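Local coordinates for protein carboxyvinyl-carboxyphosphonate phosphorylmutase (Bacillus anthracis, PDB 4IQD) that belongs to the phosphoenolpyruvate phosphomutase family of TIM-barrel enzymes and binds pyruvic acid at several places on its chain, at residues Glu144-Lys149 with Asn182-Ala187; Ser159-Ala164 with Ala189-Pro194; Glu202-Asn207 with Ala233-Gln238. All coordinates share one frame; numbering follows the deposited sequence.

Overall arrangement
All three contacts lie in the phosphoenolpyruvate phosphomutase range and follow one another along its TIM-barrel fold. Interactions 1 and 2 alternate along the chain: helix 143-156 leads into strand 161-166, then come helix 174-187 and strand 191-194, so interaction 1 pairs the helices and interaction 2 the strands, their centres about 11 Å apart. They touch where Tyr184 CB packs on Ala164 CB, 4.1 Å away. Interaction 3 comes later, between helix 200-209 and the turn after helix 229-234. Its centre is about 16 Å from that of interaction 2, which it meets through Phe206, and about 21 Å from that of interaction 1. They join neighbouring helices, neighbouring strands, and a helix with the next helix's end.

Interaction 1 (Glu144-Lys149 with Asn182-Ala187)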
loop_
_atom_site.group_PDB
_atom_site.type_symbol
_atom_site.label_atom_id
_atom_site.label_comp_id
_atom_site.label_asym_id
_atom_site.label_seq_id
_atom_site.Cartn_x
_atom_site.Cartn_y
_atom_site.Cartn_z
ATOM N N GLU A 144 14.942 21.411 -25.427
ATOM C CA GLU A 144 14.657 22.665 -24.734
ATOM C C GLU A 144 13.491 22.508 -23.775
ATOM O O GLU A 144 13.476 23.090 -22.690
ATOM C CB GLU A 144 14.324 23.765 -25.741
ATOM C CG GLU A 144 13.715 25.011 -25.114
ATOM C CD GLU A 144 13.182 25.987 -26.142
ATOM O OE1 GLU A 144 12.272 25.606 -26.910
ATOM O OE2 GLU A 144 13.677 27.133 -26.185
ATOM N N GLU A 145 12.516 21.709 -24.187
ATOM C CA GLU A 145 11.305 21.515 -23.412
ATOM C C GLU A 145 11.611 20.976 -22.016
ATOM O O GLU A 145 11.040 21.439 -21.033
ATOM C CB GLU A 145 10.350 20.589 -24.161
ATOM C CG GLU A 145 8.900 21.034 -24.129
ATOM C CD GLU A 145 8.065 20.380 -25.216
ATOM O OE1 GLU A 145 8.546 20.296 -26.371
ATOM O OE2 GLU A 145 6.932 19.945 -24.913
ATOM N N LEU A 146 12.523 20.011 -21.927
ATOM C CA LEU A 146 12.934 19.495 -20.625
ATOM C C LEU A 146 13.893 20.460 -19.943
ATOM O O LEU A 146 13.868 20.612 -18.723
ATOM C CB LEU A 146 13.581 18.112 -20.736
ATOM C CG LEU A 146 13.863 17.493 -19.360
ATOM C CD1 LEU A 146 12.584 17.431 -18.540
ATOM C CD2 LEU A 146 14.498 16.120 -19.450
ATOM N N VAL A 147 14.736 21.104 -20.742
ATOM C CA VAL A 147 15.712 22.060 -20.238
ATOM C C VAL A 147 15.040 23.135 -19.399
ATOM O O VAL A 147 15.481 23.441 -18.293
ATOM C CB VAL A 147 16.504 22.709 -21.394
ATOM C CG1 VAL A 147 17.060 24.070 -20.988
ATOM C CG2 VAL A 147 17.619 21.782 -21.856
ATOM N N GLN A 148 13.957 23.692 -19.923
ATOM C CA GLN A 148 13.208 24.711 -19.206
ATOM C C GLN A 148 12.603 24.163 -17.918
ATOM O O GLN A 148 12.616 24.830 -16.885
ATOM C CB GLN A 148 12.119 25.283 -20.101
ATOM C CG GLN A 148 12.663 26.041 -21.287
ATOM C CD GLN A 148 11.575 26.468 -22.237
ATOM O OE1 GLN A 148 10.566 25.781 -22.389
ATOM N NE2 GLN A 148 11.767 27.611 -22.880
ATOM N N LYS A 149 12.082 22.943 -17.980
ATOM C CA LYS A 149 11.511 22.299 -16.806
ATOM C C LYS A 149 12.551 22.103 -15.706
ATOM O O LYS A 149 12.263 22.301 -14.528
ATOM C CB LYS A 149 10.878 20.960 -17.173
ATOM C CG LYS A 149 9.559 21.086 -17.905
ATOM C CD LYS A 149 8.850 19.749 -18.002
ATOM C CE LYS A 149 7.404 19.929 -18.431
ATOM N NZ LYS A 149 6.643 18.651 -18.408
ATOM N N ASN A 182 23.760 15.782 -21.906
ATOM C CA ASN A 182 24.667 16.864 -21.540
ATOM C C ASN A 182 23.969 18.217 -21.453
ATOM O O ASN A 182 24.419 19.112 -20.740
ATOM C CB ASN A 182 25.845 16.940 -22.514
ATOM C CG ASN A 182 26.849 15.822 -22.305
ATOM O OD1 ASN A 182 27.084 15.383 -21.180
ATOM N ND2 ASN A 182 27.450 15.357 -23.395
ATOM N N ALA A 183 22.870 18.359 -22.184
ATOM C CA ALA A 183 22.082 19.582 -22.134
ATOM C C ALA A 183 21.338 19.659 -20.814
ATOM O O ALA A 183 21.322 20.699 -20.157
ATOM C CB ALA A 183 21.104 19.629 -23.287
ATOM N N TYR A 184 20.726 18.545 -20.432
ATOM C CA TYR A 184 19.966 18.468 -19.196
ATOM C C TYR A 184 20.883 18.713 -18.003
ATOM O O TYR A 184 20.478 19.313 -17.009
ATOM C CB TYR A 184 19.303 17.099 -19.064
ATOM C CG TYR A 184 18.355 16.730 -20.188
ATOM C CD1 TYR A 184 17.757 17.701 -20.982
ATOM C CD2 TYR A 184 18.051 15.400 -20.445
ATOM C CE1 TYR A 184 16.888 17.350 -22.006
ATOM C CE2 TYR A 184 17.188 15.041 -21.463
ATOM C CZ TYR A 184 16.609 16.017 -22.240
ATOM O OH TYR A 184 15.750 15.650 -23.251
ATOM N N VAL A 185 22.124 18.251 -18.119
ATOM C CA VAL A 185 23.115 18.424 -17.063
ATOM C C VAL A 185 23.475 19.891 -16.871
ATOM O O VAL A 185 23.466 20.399 -15.752
ATOM C CB VAL A 185 24.400 17.626 -17.354
ATOM C CG1 VAL A 185 25.489 17.990 -16.355
ATOM C CG2 VAL A 185 24.115 16.137 -17.317
ATOM N N LYS A 186 23.784 20.579 -17.964
ATOM C CA LYS A 186 24.133 21.989 -17.870
ATOM C C LYS A 186 22.928 22.813 -17.428
ATOM O O LYS A 186 23.075 23.910 -16.894
ATOM C CB LYS A 186 24.688 22.507 -19.197
ATOM C CG LYS A 186 23.708 23.301 -20.034
ATOM C CD LYS A 186 24.452 24.118 -21.071
ATOM C CE LYS A 186 25.513 24.987 -20.407
ATOM N NZ LYS A 186 26.303 25.775 -21.394
ATOM N N ALA A 187 21.736 22.268 -17.647
ATOM C CA ALA A 187 20.505 22.942 -17.263
ATOM C C ALA A 187 20.295 22.849 -15.757
ATOM O O ALA A 187 19.579 23.659 -15.170
ATOM C CB ALA A 187 19.319 22.351 -18.011
#
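Helices 144-149 and 182-187 run nearly parallel, their axes 9.0 Å apart at closest approach and crossing at -22°, with Val147 and Tyr184 nearest each other along the backbones. The main side-chain contact is a CH-pi interaction: the methyl CD2 of Leu146 stands over the middle of the Tyr184 ring, 3.5 Å from its centroid and only 11° off the ring normal. The two side chains meet at about a right angle, and Leu146 CB adds a second touch to the same ring, 3.6 Å from Tyr184 CE1. Tyr184 reaches across because its CG stands anti to the carbonyl carbon (chi1 -59°), which swings the ring toward the other helix although the root of the side chain does not aim there.

Val147 works with both branches. Its CG2 comes in at the edge of the Tyr184 ring, near the ring plane, with CD1 of Tyr184 4.2 Å away, and also brushes the methyl of Ala183. CG1 goes the other way along the helix, to CB of Ala187 at 4.1 Å. Throughout, the side chains meet through carbon atoms.

The phenol oxygen looks elsewhere: Tyr184 OH is hydrogen-bonded to Arg180 and to Asp125, which fixes the far end of the ring that Leu146 covers. Further along helix 143-156, Ile150 packs on both Tyr184 and Ala187. Beneath the pair lies the parallel sheet, where Leu146 rests on Ile123 of strand 120-124 and Tyr184 on Ala164 and Thr166 of strand 161-166, so these neighbouring helices form part of the barrel's outer layer.

Interaction 2 (Ser159-Ala164 with Ala189-Pro194); sequences SLYIVA and ADAIFP
Backbone hydrogen bonds join Ser159-Ala164 to Ala189-Pro194 in parallel register, Val163 bridging to Ala191 and Ala164 to Ile192. Ala164 is held on both its polar atoms: its N donates to Ala191 O at 2.9 Å, and its O accepts from Phe193 N in an almost straight bond. Ahead of the strand, Asp190 N gives to Ile162 O at 2.8 Å, while the bond from Ala191 N to the same oxygen is weak.

One side-chain bond extends the pairing. Asp190 OD2 takes the N-H of Ile162 at 2.6 Å and 174° through its anti lone pair, so Asp190 meets Ile162 with both its backbone N and its carboxylate. A water sits within hydrogen-bonding distance of both OD2 and Leu160 O. The other carboxylate oxygen, OD1, has a long, weak ion pair with Arg22 of helix 14-26.

These strands are the two ends of a beta-alpha-beta crossover through helix 174-187, the repeating unit of a TIM barrel; Val121 and Ile123 pair with the far side of strand 161-166.

Apolar contacts sort by face. Tyr161 lays its ring under Asp190 CB, a chi1 of -167° carrying CG away from the backbone N, in a CH-pi contact 3.6 Å from the centroid and offset toward the rim. On that side Val163 spreads its branches, CG2 to Ala191 CB and CG1 to Phe193 CB at 4.0 Å. The other face carries Ala164, whose CB touches Ala189 CB and Ile192 CD1, each at 3.9 Å. Farther along, the side chain of Phe193 is about 5 Å from a bound pyruvic acid.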
loop_
_atom_site.group_PDB
_atom_site.type_symbol
_atom_site.label_atom_id
_atom_site.label_comp_id
_atom_site.label_asym_id
_atom_site.label_seq_id
_atom_site.Cartn_x
_atom_site.Cartn_y
_atom_site.Cartn_z
ATOM N N SER A 159 17.288 22.975 -3.411
ATOM C CA SER A 159 17.700 21.959 -2.451
ATOM C C SER A 159 17.335 20.562 -2.937
ATOM O O SER A 159 17.525 19.580 -2.228
ATOM C CB SER A 159 17.056 22.226 -1.090
ATOM O OG SER A 159 15.653 22.387 -1.216
ATOM N N LEU A 160 16.817 20.486 -4.156
ATOM C CA LEU A 160 16.338 19.228 -4.712
ATOM C C LEU A 160 17.329 18.636 -5.711
ATOM O O LEU A 160 17.663 19.262 -6.715
ATOM C CB LEU A 160 14.985 19.445 -5.389
ATOM C CG LEU A 160 13.934 18.348 -5.237
ATOM C CD1 LEU A 160 13.711 18.008 -3.768
ATOM C CD2 LEU A 160 12.636 18.793 -5.880
ATOM N N TYR A 161 17.795 17.425 -5.424
ATOM C CA TYR A 161 18.701 16.711 -6.312
ATOM C C TYR A 161 17.903 16.251 -7.520
ATOM O O TYR A 161 16.818 15.695 -7.375
ATOM C CB TYR A 161 19.294 15.513 -5.574
ATOM C CG TYR A 161 20.483 14.855 -6.239
ATOM C CD1 TYR A 161 21.780 15.274 -5.961
ATOM C CD2 TYR A 161 20.311 13.792 -7.113
ATOM C CE1 TYR A 161 22.871 14.665 -6.551
ATOM C CE2 TYR A 161 21.395 13.175 -7.707
ATOM C CZ TYR A 161 22.672 13.616 -7.423
ATOM O OH TYR A 161 23.750 13.002 -8.013
ATOM N N ILE A 162 18.421 16.499 -8.716
ATOM C CA ILE A 162 17.665 16.182 -9.916
ATOM C C ILE A 162 18.283 15.069 -10.733
ATOM O O ILE A 162 19.433 15.163 -11.161
ATOM C CB ILE A 162 17.536 17.386 -10.845
ATOM C CG1 ILE A 162 16.940 18.578 -10.103
ATOM C CG2 ILE A 162 16.678 17.018 -12.038
ATOM C CD1 ILE A 162 16.851 19.818 -10.952
ATOM N N VAL A 163 17.504 14.019 -10.958
ATOM C CA VAL A 163 17.883 12.983 -11.902
ATOM C C VAL A 163 17.040 13.145 -13.161
ATOM O O VAL A 163 15.817 13.218 -13.087
ATOM C CB VAL A 163 17.675 11.576 -11.311
ATOM C CG1 VAL A 163 17.919 10.513 -12.368
ATOM C CG2 VAL A 163 18.585 11.366 -10.110
ATOM N N ALA A 164 17.698 13.221 -14.315
ATOM C CA ALA A 164 16.989 13.391 -15.578
ATOM C C ALA A 164 16.977 12.108 -16.404
ATOM O O ALA A 164 18.026 11.539 -16.703
ATOM C CB ALA A 164 17.593 14.536 -16.378
ATOM N N ALA A 189 20.536 19.373 -14.025
ATOM C CA ALA A 189 20.413 17.988 -13.584
ATOM C C ALA A 189 21.723 17.509 -12.967
ATOM O O ALA A 189 22.802 17.850 -13.447
ATOM C CB ALA A 189 19.999 17.089 -14.739
ATOM N N ASP A 190 21.620 16.734 -11.893
ATOM C CA ASP A 190 22.793 16.282 -11.153
ATOM C C ASP A 190 23.189 14.862 -11.539
ATOM O O ASP A 190 24.279 14.399 -11.203
ATOM C CB ASP A 190 22.525 16.353 -9.650
ATOM C CG ASP A 190 21.916 17.676 -9.230
ATOM O OD1 ASP A 190 22.621 18.703 -9.292
ATOM O OD2 ASP A 190 20.732 17.689 -8.832
ATOM N N ALA A 191 22.297 14.178 -12.250
ATOM C CA ALA A 191 22.507 12.781 -12.616
ATOM C C ALA A 191 21.657 12.402 -13.823
ATOM O O ALA A 191 20.632 13.030 -14.085
ATOM C CB ALA A 191 22.182 11.875 -11.434
ATOM N N ILE A 192 22.078 11.369 -14.549
ATOM C CA ILE A 192 21.347 10.928 -15.735
ATOM C C ILE A 192 20.880 9.468 -15.668
ATOM O O ILE A 192 21.624 8.577 -15.261
ATOM C CB ILE A 192 22.161 11.153 -17.028
ATOM C CG1 ILE A 192 22.483 12.636 -17.204
ATOM C CG2 ILE A 192 21.393 10.666 -18.237
ATOM C CD1 ILE A 192 21.259 13.507 -17.402
ATOM N N PHE A 193 19.629 9.255 -16.067
ATOM C CA PHE A 193 19.024 7.939 -16.210
ATOM C C PHE A 193 18.863 7.712 -17.717
ATOM O O PHE A 193 17.901 8.186 -18.318
ATOM C CB PHE A 193 17.668 7.956 -15.482
ATOM C CG PHE A 193 16.835 6.693 -15.618
ATOM C CD1 PHE A 193 17.215 5.625 -16.419
ATOM C CD2 PHE A 193 15.639 6.596 -14.925
ATOM C CE1 PHE A 193 16.419 4.505 -16.527
ATOM C CE2 PHE A 193 14.845 5.473 -15.024
ATOM C CZ PHE A 193 15.233 4.430 -15.826
ATOM N N PRO A 194 19.805 6.976 -18.330
ATOM C CA PRO A 194 19.756 6.666 -19.761
ATOM C C PRO A 194 18.995 5.375 -20.021
ATOM O O PRO A 194 19.582 4.295 -19.960
ATOM C CB PRO A 194 21.234 6.478 -20.128
ATOM C CG PRO A 194 21.992 6.398 -18.810
ATOM C CD PRO A 194 20.991 6.381 -17.699
HETATM O O HOH W 1 20.177 20.274 -7.353
#

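Interaction 3 (Glu202-Asn207 with Ala233-Gln238)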
loop_
_atom_site.group_PDB
_atom_site.type_symbol
_atom_site.label_atom_id
_atom_site.label_comp_id
_atom_site.label_asym_id
_atom_site.label_seq_id
_atom_site.Cartn_x
_atom_site.Cartn_y
_atom_site.Cartn_z
ATOM N N GLU A 202 28.144 0.567 -24.743
ATOM C CA GLU A 202 27.307 1.759 -24.747
ATOM C C GLU A 202 27.268 2.394 -23.367
ATOM O O GLU A 202 27.250 3.614 -23.236
ATOM C CB GLU A 202 25.896 1.449 -25.248
ATOM C CG GLU A 202 25.843 1.163 -26.742
ATOM C CD GLU A 202 24.446 1.270 -27.326
ATOM O OE1 GLU A 202 23.514 1.648 -26.588
ATOM O OE2 GLU A 202 24.283 0.978 -28.530
ATOM N N PHE A 203 27.268 1.553 -22.338
ATOM C CA PHE A 203 27.274 2.038 -20.963
ATOM C C PHE A 203 28.551 2.835 -20.729
ATOM O O PHE A 203 28.504 4.010 -20.361
ATOM C CB PHE A 203 27.191 0.882 -19.957
ATOM C CG PHE A 203 25.923 0.065 -20.053
ATOM C CD1 PHE A 203 24.845 0.496 -20.795
ATOM C CD2 PHE A 203 25.806 -1.129 -19.373
ATOM C CE1 PHE A 203 23.699 -0.269 -20.864
ATOM C CE2 PHE A 203 24.671 -1.891 -19.444
ATOM C CZ PHE A 203 23.612 -1.457 -20.191
ATOM N N ARG A 204 29.693 2.189 -20.954
ATOM C CA ARG A 204 30.998 2.814 -20.756
ATOM C C ARG A 204 31.187 4.060 -21.625
ATOM O O ARG A 204 31.764 5.050 -21.179
ATOM C CB ARG A 204 32.113 1.804 -21.036
ATOM C CG ARG A 204 32.029 0.519 -20.218
ATOM C CD ARG A 204 33.246 -0.369 -20.471
ATOM N NE ARG A 204 33.279 -1.561 -19.624
ATOM C CZ ARG A 204 33.833 -1.611 -18.414
ATOM N NH1 ARG A 204 34.395 -0.530 -17.893
ATOM N NH2 ARG A 204 33.817 -2.739 -17.719
ATOM N N LEU A 205 30.703 4.004 -22.862
ATOM C CA LEU A 205 30.820 5.140 -23.773
ATOM C C LEU A 205 29.971 6.317 -23.319
ATOM O O LEU A 205 30.407 7.468 -23.372
ATOM C CB LEU A 205 30.413 4.752 -25.190
ATOM C CG LEU A 205 30.374 5.915 -26.183
ATOM C CD1 LEU A 205 31.749 6.560 -26.319
ATOM C CD2 LEU A 205 29.864 5.459 -27.537
ATOM N N PHE A 206 28.749 6.022 -22.892
ATOM C CA PHE A 206 27.835 7.061 -22.444
ATOM C C PHE A 206 28.427 7.747 -21.221
ATOM O O PHE A 206 28.449 8.972 -21.135
ATOM C CB PHE A 206 26.463 6.463 -22.126
ATOM C CG PHE A 206 25.374 7.488 -21.959
ATOM C CD1 PHE A 206 24.595 7.873 -23.038
ATOM C CD2 PHE A 206 25.119 8.055 -20.722
ATOM C CE1 PHE A 206 23.588 8.813 -22.888
ATOM C CE2 PHE A 206 24.113 8.995 -20.566
ATOM C CZ PHE A 206 23.348 9.374 -21.651
ATOM N N ASN A 207 28.919 6.938 -20.286
ATOM C CA ASN A 207 29.596 7.434 -19.096
ATOM C C ASN A 207 30.781 8.324 -19.455
ATOM O O ASN A 207 31.046 9.323 -18.786
ATOM C CB ASN A 207 30.064 6.251 -18.240
ATOM C CG ASN A 207 30.687 6.684 -16.927
ATOM O OD1 ASN A 207 30.348 7.730 -16.374
ATOM N ND2 ASN A 207 31.608 5.874 -16.419
ATOM N N ALA A 233 28.625 -1.131 -11.458
ATOM C CA ALA A 233 29.579 -0.191 -10.882
ATOM C C ALA A 233 30.837 -0.030 -11.728
ATOM O O ALA A 233 31.244 1.089 -12.020
ATOM C CB ALA A 233 29.942 -0.599 -9.465
ATOM N N ASN A 234 31.456 -1.136 -12.125
ATOM C CA ASN A 234 32.671 -1.032 -12.925
ATOM C C ASN A 234 32.356 -0.723 -14.379
ATOM O O ASN A 234 33.247 -0.449 -15.182
ATOM C CB ASN A 234 33.544 -2.284 -12.793
ATOM C CG ASN A 234 32.803 -3.557 -13.138
ATOM O OD1 ASN A 234 32.178 -3.665 -14.189
ATOM N ND2 ASN A 234 32.871 -4.534 -12.241
HETATM N N MSE A 235 31.072 -0.756 -14.707
HETATM C CA MSE A 235 30.632 -0.488 -16.060
HETATM C C MSE A 235 30.243 0.976 -16.234
HETATM O O MSE A 235 29.861 1.401 -17.323
HETATM C CB MSE A 235 29.476 -1.411 -16.429
HETATM C CG MSE A 235 29.850 -2.887 -16.465
HETATM SE SE MSE A 235 28.577 -3.809 -17.587
HETATM C CE MSE A 235 28.651 -2.400 -18.878
ATOM N N GLY A 236 30.335 1.738 -15.150
ATOM C CA GLY A 236 30.183 3.181 -15.221
ATOM C C GLY A 236 28.956 3.760 -14.544
ATOM O O GLY A 236 28.552 4.882 -14.851
ATOM N N PHE A 237 28.364 3.006 -13.625
ATOM C CA PHE A 237 27.182 3.474 -12.903
ATOM C C PHE A 237 27.470 3.700 -11.429
ATOM O O PHE A 237 28.300 3.018 -10.838
ATOM C CB PHE A 237 26.015 2.503 -13.077
ATOM C CG PHE A 237 25.403 2.544 -14.444
ATOM C CD1 PHE A 237 24.464 3.507 -14.764
ATOM C CD2 PHE A 237 25.776 1.629 -15.412
ATOM C CE1 PHE A 237 23.906 3.557 -16.021
ATOM C CE2 PHE A 237 25.219 1.673 -16.671
ATOM C CZ PHE A 237 24.282 2.639 -16.976
ATOM N N GLN A 238 26.779 4.667 -10.839
ATOM C CA GLN A 238 27.020 5.028 -9.448
ATOM C C GLN A 238 25.779 4.852 -8.580
ATOM O O GLN A 238 25.813 5.091 -7.375
ATOM C CB GLN A 238 27.556 6.455 -9.367
ATOM C CG GLN A 238 28.767 6.665 -10.255
ATOM C CD GLN A 238 29.251 8.092 -10.273
ATOM O OE1 GLN A 238 29.330 8.746 -9.235
ATOM N NE2 GLN A 238 29.580 8.588 -11.460
#
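Phe203 presents a face of its ring to the edge of Phe237, an edge-to-face (T-shaped) pair with centroids 5.5 Å apart and planes at 78°. The touching atom is Phe237 CE2, which comes within 3.8 Å of Phe203 CG, near the root of the ring rather than over its centre. The methyl CE of the selenomethionine Met235 also lies by the Phe203 ring, but it is modelled too close for its exact placement to be trusted.

The next residue, Arg204, stretches its chain out from CG to NE along the outside of the loop. Its guanidinium lies with one face over Met235 CA, 4.1 Å above the plane, and nearly parallel to the Asn234 amide, the planes being 7° apart. Arg204 NH1 comes to 2.9 Å from Asn234 O, while the guanidinium's strongest partner is Glu200, in a salt bridge through NH2. The carbonyl oxygen of Met235 is buried here against the arginine's CG, 3.7 Å away, without a polar partner in the model.

Gly236 closes helix 229-234 with a Schellman motif, its phi positive at 113°. With no side chain, it meets Asn207 ND2 with its CA, 3.3 Å away. The bare backbone thus lets helix 200-209 come in close to the turn.

Beyond the turn, Gln238 pairs its backbone with Leu31 and Leu214, leading the chain into strand 239-242. On the other flank of helix 200-209, Glu202 forms a salt bridge with Arg169, and Phe206 packs against Ile178 and Ala181 of helix 174-187 and on Ile192 and Pro194 of strand 191-194.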